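Local coordinates for protein 6-phospho-alpha-glucosidase (Merdibacter massiliensis, PDB 6VC6) that probably hydrolyses 6-phospho-alpha-glucosides to release glucose 6-phosphate, as a family 4 glycosidase that binds NAD and a manganese ion, at residues Arg94-Ile99 and Met116-Arg121. Sequence-based numbering, arbitrary orientation.
Sequences REDEHI and MAYGLR. With NAD (nicotinamide-adenine-dinucleotide), chain G.
The carboxylate of D96 lies at the edge of the R121 guanidinium, the two planes only 21° apart, while CA of Y118 rests over one guanidinium face, 3.5 Å above it and offset toward the rim. This is an end-on, two-pronged salt bridge: NH2 donates to OD2 of D96 at 2.6 Å, almost perfectly straight (178°), and NH1 reaches OD1 of D96 at 3.2 Å. Both oxygens are approached from their syn sides. The bend at chi3 (-57°) turns the R121 chain back past Y118, so that the NH1/NH2 edge points at D96. The A117 methyl makes a van der Waals contact, its CB packing against OD1 of D96 at 3.5 Å. N433 through NH1 and the backbone carbonyl of A87 through NE also fix the guanidinium, holding it in position for D96. An asparagine in place of D96 would probably leave the buried R121 without its countercharge and break the matched pair of bonds. On the same helix turn, the Y118 ring presents its edge to the cofactor, OH standing 2.7 Å from O3D of NAD. The paired charges of D96 and R121 probably offset the cost of burying the arginine, next to a residue of the NAD pocket.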
ATOM      1  N   ARG A  94       9.142   4.888  12.927  1.00 38.81           N
ATOM      2  CA  ARG A  94      10.517   4.930  13.413  1.00 40.92           C
ATOM      3  C   ARG A  94      10.747   3.874  14.489  1.00 38.18           C
ATOM      4  O   ARG A  94      11.757   3.162  14.472  1.00 39.07           O
ATOM      5  CB  ARG A  94      10.828   6.328  13.948  1.00 44.73           C
ATOM      6  CG  ARG A  94      12.303   6.634  14.120  1.00 44.95           C
ATOM      7  CD  ARG A  94      12.498   8.070  14.577  1.00 48.99           C
ATOM      8  NE  ARG A  94      13.900   8.471  14.556  1.00 54.29           N
ATOM      9  CZ  ARG A  94      14.743   8.294  15.568  1.00 57.82           C
ATOM     10  NH1 ARG A  94      14.324   7.721  16.688  1.00 56.77           N
ATOM     11  NH2 ARG A  94      16.004   8.689  15.461  1.00 61.33           N
ATOM     12  N   GLU A  95       9.809   3.758  15.434  1.00 35.71           N
ATOM     13  CA  GLU A  95       9.937   2.757  16.488  1.00 38.08           C
ATOM     14  C   GLU A  95       9.859   1.344  15.921  1.00 41.76           C
ATOM     15  O   GLU A  95      10.555   0.441  16.398  1.00 42.40           O
ATOM     16  CB  GLU A  95       8.854   2.969  17.547  1.00 40.21           C
ATOM     17  CG  GLU A  95       8.928   4.310  18.258  1.00 39.35           C
ATOM     18  CD  GLU A  95      10.020   4.356  19.309  1.00 49.24           C
ATOM     19  OE1 GLU A  95      10.459   3.277  19.760  1.00 48.17           O
ATOM     20  OE2 GLU A  95      10.438   5.471  19.687  1.00 58.03           O
ATOM     21  N   ASP A  96       9.014   1.136  14.908  1.00 37.17           N
ATOM     22  CA  ASP A  96       8.942  -0.169  14.258  1.00 41.30           C
ATOM     23  C   ASP A  96      10.289  -0.560  13.663  1.00 39.11           C
ATOM     24  O   ASP A  96      10.733  -1.705  13.806  1.00 37.11           O
ATOM     25  CB  ASP A  96       7.871  -0.155  13.165  1.00 40.14           C
ATOM     26  CG  ASP A  96       6.470   0.035  13.716  1.00 50.78           C
ATOM     27  OD1 ASP A  96       6.253  -0.235  14.916  1.00 51.65           O
ATOM     28  OD2 ASP A  96       5.586   0.457  12.942  1.00 49.88           O
ATOM     29  N   GLU A  97      10.955   0.382  12.996  1.00 38.99           N
ATOM     30  CA  GLU A  97      12.201   0.065  12.309  1.00 39.49           C
ATOM     31  C   GLU A  97      13.376  -0.008  13.276  1.00 39.03           C
ATOM     32  O   GLU A  97      14.210  -0.914  13.170  1.00 34.65           O
ATOM     33  CB  GLU A  97      12.464   1.104  11.216  1.00 38.51           C
ATOM     34  CG  GLU A  97      11.609   0.931   9.966  1.00 35.51           C
ATOM     35  CD  GLU A  97      11.574   2.195   9.127  1.00 42.92           C
ATOM     36  OE1 GLU A  97      12.176   3.199   9.557  1.00 43.56           O
ATOM     37  OE2 GLU A  97      10.953   2.190   8.042  1.00 41.02           O
ATOM     38  N   HIS A  98      13.455   0.927  14.226  1.00 38.20           N
ATOM     39  CA  HIS A  98      14.610   0.984  15.118  1.00 40.32           C
ATOM     40  C   HIS A  98      14.671  -0.238  16.026  1.00 38.90           C
ATOM     41  O   HIS A  98      15.719  -0.883  16.150  1.00 39.71           O
ATOM     42  CB  HIS A  98      14.567   2.265  15.953  1.00 40.05           C
ATOM     43  CG  HIS A  98      15.203   3.445  15.287  1.00 45.64           C
ATOM     44  ND1 HIS A  98      16.320   4.076  15.793  1.00 51.77           N
ATOM     45  CD2 HIS A  98      14.880   4.108  14.151  1.00 41.31           C
ATOM     46  CE1 HIS A  98      16.656   5.077  14.998  1.00 49.03           C
ATOM     47  NE2 HIS A  98      15.799   5.117  13.994  1.00 44.44           N
ATOM     48  N   ILE A  99      13.550  -0.575  16.664  1.00 38.31           N
ATOM     49  CA  ILE A  99      13.552  -1.635  17.668  1.00 38.73           C
ATOM     50  C   ILE A  99      13.839  -2.988  17.029  1.00 36.95           C
ATOM     51  O   ILE A  99      14.563  -3.815  17.597  1.00 37.34           O
ATOM     52  CB  ILE A  99      12.219  -1.630  18.439  1.00 40.48           C
ATOM     53  CG1 ILE A  99      12.079  -0.324  19.227  1.00 38.25           C
ATOM     54  CG2 ILE A  99      12.127  -2.833  19.366  1.00 40.31           C
ATOM     55  CD1 ILE A  99      10.691  -0.069  19.770  1.00 41.05           C
HETATM   56  N   MSE A 116       4.136  -6.013  11.228  1.00 35.53           N
HETATM   57  CA  MSE A 116       3.080  -6.599  12.042  1.00 42.04           C
HETATM   58  C   MSE A 116       2.712  -5.680  13.203  1.00 36.07           C
HETATM   59  O   MSE A 116       1.560  -5.645  13.635  1.00 35.16           O
HETATM   60  CB  MSE A 116       3.504  -7.974  12.554  1.00 38.80           C
HETATM   61  CG  MSE A 116       3.511  -9.043  11.469  1.00 44.04           C
HETATM   62 SE   MSE A 116       3.958 -10.820  12.126  1.00 54.31          SE
HETATM   63  CE  MSE A 116       5.888 -10.602  12.278  1.00 49.23           C
ATOM     64  N   ALA A 117       3.698  -4.936  13.706  1.00 38.09           N
ATOM     65  CA  ALA A 117       3.409  -3.911  14.704  1.00 34.81           C
ATOM     66  C   ALA A 117       2.569  -2.796  14.099  1.00 34.34           C
ATOM     67  O   ALA A 117       1.575  -2.358  14.692  1.00 34.42           O
ATOM     68  CB  ALA A 117       4.709  -3.356  15.279  1.00 38.17           C
ATOM     69  N   TYR A 118       2.964  -2.317  12.917  1.00 31.88           N
ATOM     70  CA  TYR A 118       2.133  -1.379  12.175  1.00 36.38           C
ATOM     71  C   TYR A 118       0.779  -1.991  11.837  1.00 36.94           C
ATOM     72  O   TYR A 118      -0.237  -1.287  11.825  1.00 34.98           O
ATOM     73  CB  TYR A 118       2.867  -0.942  10.903  1.00 36.99           C
ATOM     74  CG  TYR A 118       2.176   0.129  10.088  1.00 35.39           C
ATOM     75  CD1 TYR A 118       1.334   1.060  10.687  1.00 36.24           C
ATOM     76  CD2 TYR A 118       2.375   0.216   8.716  1.00 36.76           C
ATOM     77  CE1 TYR A 118       0.704   2.038   9.938  1.00 37.34           C
ATOM     78  CE2 TYR A 118       1.752   1.191   7.961  1.00 37.77           C
ATOM     79  CZ  TYR A 118       0.918   2.099   8.576  1.00 39.82           C
ATOM     80  OH  TYR A 118       0.295   3.070   7.824  1.00 32.44           O
ATOM     81  N   GLY A 119       0.742  -3.301  11.579  1.00 35.53           N
ATOM     82  CA  GLY A 119      -0.520  -3.947  11.259  1.00 34.93           C
ATOM     83  C   GLY A 119      -1.502  -3.931  12.414  1.00 38.17           C
ATOM     84  O   GLY A 119      -2.701  -3.713  12.218  1.00 32.88           O
ATOM     85  N   LEU A 120      -1.010  -4.158  13.634  1.00 33.23           N
ATOM     86  CA  LEU A 120      -1.893  -4.150  14.795  1.00 39.11           C
ATOM     87  C   LEU A 120      -2.455  -2.757  15.051  1.00 38.03           C
ATOM     88  O   LEU A 120      -3.620  -2.615  15.442  1.00 38.83           O
ATOM     89  CB  LEU A 120      -1.149  -4.669  16.025  1.00 37.16           C
ATOM     90  CG  LEU A 120      -0.997  -6.190  16.111  1.00 38.35           C
ATOM     91  CD1 LEU A 120      -0.381  -6.600  17.441  1.00 38.04           C
ATOM     92  CD2 LEU A 120      -2.339  -6.877  15.901  1.00 35.98           C
ATOM     93  N   ARG A 121      -1.645  -1.718  14.836  1.00 36.10           N
ATOM     94  CA  ARG A 121      -2.150  -0.354  14.954  1.00 36.64           C
ATOM     95  C   ARG A 121      -3.189  -0.061  13.879  1.00 39.76           C
ATOM     96  O   ARG A 121      -4.200   0.598  14.146  1.00 36.23           O
ATOM     97  CB  ARG A 121      -0.999   0.647  14.864  1.00 37.80           C
ATOM     98  CG  ARG A 121      -0.067   0.646  16.061  1.00 39.37           C
ATOM     99  CD  ARG A 121       0.792   1.904  16.089  1.00 33.70           C
ATOM    100  NE  ARG A 121       1.568   2.072  14.863  1.00 29.96           N
ATOM    101  CZ  ARG A 121       2.720   1.455  14.615  1.00 36.92           C
ATOM    102  NH1 ARG A 121       3.235   0.621  15.507  1.00 29.92           N
ATOM    103  NH2 ARG A 121       3.357   1.673  13.472  1.00 32.46           N
TER
HETATM  104  PA  NAD G 503       1.910  10.381   6.981  1.00 40.71           P
HETATM  105  O1A NAD G 503       2.605  11.499   6.242  1.00 40.30           O
HETATM  106  O2A NAD G 503       2.178  10.167   8.451  1.00 43.12           O
HETATM  107  O5B NAD G 503       0.323  10.548   6.783  1.00 43.04           O
HETATM  108  C5B NAD G 503      -0.589   9.848   7.623  1.00 41.79           C
HETATM  109  C4B NAD G 503      -1.768  10.748   7.952  1.00 40.45           C
HETATM  110  O4B NAD G 503      -2.869   9.959   8.408  1.00 41.15           O
HETATM  111  C3B NAD G 503      -1.406  11.715   9.067  1.00 40.41           C
HETATM  112  O3B NAD G 503      -1.735  13.047   8.669  1.00 40.36           O
HETATM  113  C2B NAD G 503      -2.272  11.310  10.240  1.00 39.24           C
HETATM  114  O2B NAD G 503      -2.745  12.463  10.941  1.00 43.08           O
HETATM  115  C1B NAD G 503      -3.416  10.557   9.584  1.00 38.24           C
HETATM  116  N9A NAD G 503      -3.998   9.538  10.490  1.00 37.31           N
HETATM  117  C8A NAD G 503      -3.330   8.694  11.300  1.00 43.58           C
HETATM  118  N7A NAD G 503      -4.190   7.904  11.995  1.00 42.42           N
HETATM  119  C5A NAD G 503      -5.439   8.247  11.629  1.00 39.88           C
HETATM  120  C6A NAD G 503      -6.816   7.816  11.973  1.00 40.55           C
HETATM  121  N6A NAD G 503      -7.038   6.828  12.874  1.00 40.85           N
HETATM  122  N1A NAD G 503      -7.843   8.442  11.357  1.00 42.71           N
HETATM  123  C2A NAD G 503      -7.641   9.425  10.459  1.00 42.51           C
HETATM  124  N3A NAD G 503      -6.423   9.865  10.102  1.00 43.05           N
HETATM  125  C4A NAD G 503      -5.305   9.327  10.643  1.00 38.87           C
HETATM  126  O3  NAD G 503       2.180   8.991   6.214  1.00 40.65           O
HETATM  127  PN  NAD G 503       2.579   8.921   4.658  1.00 40.40           P
HETATM  128  O1N NAD G 503       4.057   8.628   4.558  1.00 36.68           O
HETATM  129  O2N NAD G 503       1.979  10.098   3.925  1.00 35.23           O
HETATM  130  O5D NAD G 503       1.775   7.597   4.233  1.00 37.98           O
HETATM  131  C5D NAD G 503       0.373   7.657   3.984  1.00 37.33           C
HETATM  132  C4D NAD G 503      -0.166   6.236   3.934  1.00 40.68           C
HETATM  133  O4D NAD G 503      -0.203   5.774   2.582  1.00 39.64           O
HETATM  134  C3D NAD G 503       0.745   5.291   4.704  1.00 39.39           C
HETATM  135  O3D NAD G 503      -0.054   4.459   5.548  1.00 39.87           O
HETATM  136  C2D NAD G 503       1.387   4.428   3.643  1.00 36.49           C
HETATM  137  O2D NAD G 503       1.617   3.103   4.122  1.00 38.34           O
HETATM  138  C1D NAD G 503       0.336   4.452   2.550  1.00 39.43           C
HETATM  139  N1N NAD G 503       0.879   4.102   1.240  1.00 38.32           N
HETATM  140  C2N NAD G 503       0.455   2.960   0.698  1.00 39.57           C
HETATM  141  C3N NAD G 503       0.910   2.542  -0.539  1.00 42.64           C
HETATM  142  C7N NAD G 503       0.402   1.247  -1.099  1.00 41.80           C
HETATM  143  O7N NAD G 503       0.961   0.749  -2.061  1.00 39.00           O
HETATM  144  N7N NAD G 503      -0.648   0.671  -0.515  1.00 37.90           N
HETATM  145  C4N NAD G 503       1.816   3.335  -1.231  1.00 42.72           C
HETATM  146  C5N NAD G 503       2.248   4.521  -0.645  1.00 41.64           C
HETATM  147  C6N NAD G 503       1.754   4.891   0.603  1.00 38.14           C